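Side-chain contact in short chain dehydrogenase/reductase (Acinetobacter baumannii, PDB 4IUY), which probably catalyses nicotinamide-cofactor-dependent oxidation or reduction as a member of the short-chain dehydrogenase/reductase family: residues D134-A139 and S176-S181. Residues are numbered along the deposited sequence; the frame is centred on the assembly and turned at random.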
# COMPACT_ATOMS: atom_id res chain seq x y z
N ASP D 134 22.08 -7.46 -6.74
CA ASP D 134 22.17 -8.35 -7.91
C ASP D 134 21.62 -9.73 -7.64
O ASP D 134 20.91 -10.29 -8.47
CB ASP D 134 23.60 -8.48 -8.44
CG ASP D 134 24.10 -7.19 -9.04
OD1 ASP D 134 23.29 -6.24 -9.14
OD2 ASP D 134 25.28 -7.13 -9.41
N THR D 135 21.94 -10.27 -6.47
CA THR D 135 21.43 -11.55 -6.03
C THR D 135 19.92 -11.52 -5.74
O THR D 135 19.19 -12.43 -6.13
CB THR D 135 22.16 -12.05 -4.77
OG1 THR D 135 23.52 -12.35 -5.09
CG2 THR D 135 21.47 -13.30 -4.21
N ASN D 136 19.45 -10.47 -5.06
CA ASN D 136 18.06 -10.44 -4.62
C ASN D 136 17.07 -9.98 -5.66
O ASN D 136 15.89 -10.34 -5.59
CB ASN D 136 17.88 -9.59 -3.35
CG ASN D 136 18.56 -10.20 -2.12
OD1 ASN D 136 18.76 -11.40 -2.06
ND2 ASN D 136 18.90 -9.37 -1.16
N LEU D 137 17.54 -9.20 -6.63
CA LEU D 137 16.64 -8.55 -7.59
C LEU D 137 17.05 -8.82 -9.04
O LEU D 137 16.25 -9.27 -9.86
CB LEU D 137 16.55 -7.05 -7.33
CG LEU D 137 15.76 -6.20 -8.32
CD1 LEU D 137 14.28 -6.64 -8.45
CD2 LEU D 137 15.85 -4.73 -7.94
N LYS D 138 18.31 -8.56 -9.37
CA LYS D 138 18.72 -8.77 -10.76
C LYS D 138 18.68 -10.23 -11.20
O LYS D 138 18.23 -10.53 -12.30
CB LYS D 138 20.09 -8.19 -11.03
CG LYS D 138 20.48 -8.21 -12.50
CD LYS D 138 21.82 -7.55 -12.68
CE LYS D 138 22.33 -7.72 -14.11
NZ LYS D 138 23.74 -7.23 -14.24
N ALA D 139 19.18 -11.13 -10.37
CA ALA D 139 19.19 -12.55 -10.73
C ALA D 139 17.80 -13.16 -10.95
O ALA D 139 17.59 -13.83 -11.96
CB ALA D 139 20.02 -13.37 -9.75
N SER D 176 19.40 -2.05 4.80
CA SER D 176 18.92 -1.17 3.73
C SER D 176 18.99 -1.74 2.28
O SER D 176 18.01 -1.64 1.54
CB SER D 176 19.54 0.24 3.85
OG SER D 176 20.88 0.17 4.30
N PRO D 177 20.13 -2.33 1.88
CA PRO D 177 20.13 -2.84 0.50
C PRO D 177 19.14 -3.99 0.30
O PRO D 177 18.48 -4.06 -0.74
CB PRO D 177 21.58 -3.34 0.29
CG PRO D 177 22.39 -2.60 1.34
CD PRO D 177 21.45 -2.49 2.52
N TYR D 178 18.99 -4.84 1.32
CA TYR D 178 18.03 -5.94 1.28
C TYR D 178 16.59 -5.41 1.12
O TYR D 178 15.84 -5.90 0.28
CB TYR D 178 18.18 -6.78 2.54
CG TYR D 178 17.32 -8.01 2.64
CD1 TYR D 178 17.79 -9.24 2.18
CD2 TYR D 178 16.05 -7.96 3.24
CE1 TYR D 178 17.03 -10.37 2.29
CE2 TYR D 178 15.29 -9.10 3.36
CZ TYR D 178 15.80 -10.31 2.88
OH TYR D 178 15.06 -11.46 2.99
N CYS D 179 16.21 -4.43 1.94
CA CYS D 179 14.88 -3.79 1.84
C CYS D 179 14.65 -3.18 0.46
O CYS D 179 13.57 -3.34 -0.11
CB CYS D 179 14.70 -2.69 2.90
SG CYS D 179 14.50 -3.39 4.57
N ALA D 180 15.64 -2.46 -0.06
CA ALA D 180 15.48 -1.86 -1.39
C ALA D 180 15.25 -2.94 -2.46
O ALA D 180 14.36 -2.81 -3.32
CB ALA D 180 16.67 -0.97 -1.73
N SER D 181 16.04 -4.02 -2.40
CA SER D 181 15.98 -5.06 -3.41
C SER D 181 14.66 -5.83 -3.34
O SER D 181 14.05 -6.12 -4.38
CB SER D 181 17.21 -5.99 -3.29
OG SER D 181 17.19 -6.73 -2.08
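Asn136 reaches across to Ser181 and Tyr178 with its amide nitrogen. ND2 of Asn136 donates to OG of Ser181 at 3.3 Å, a moderately bent bond (145°) with the hydroxyl close to the amide plane. That hydroxyl in turn donates to O of Tyr178 one turn back, OG to O 2.8 Å, which leaves the oxygen to act as acceptor for ND2. OG of Ser181 also lies alongside CB of Asn136 at 3.2 Å. On another side, ND2 of Asn136 comes to 3.5 Å from CD1 of Tyr178, obliquely to the ring, whose plane stands at 88° to the amide. The two side chains belong to helices 126-153 and 176-196 of the Rossmann-fold domain, running nearly parallel here. Tyr178 begins the Tyr-x-x-x-Lys motif of the family, and Asn136 probably matches the asparagine of the classical Asn-Ser-Tyr-Lys tetrad. Its helix widens into a pi-type turn here, N of Ala139 bonding O of Asp134. ND2 has a second acceptor in Val115 O, so two bonds restrain the amide's rotation. Leu137, with CG anti to the backbone N (chi1 174°), brings CD1 to 4.1 Å from O of Ser181, while Trp129 of a neighbouring subunit packs on this leucine.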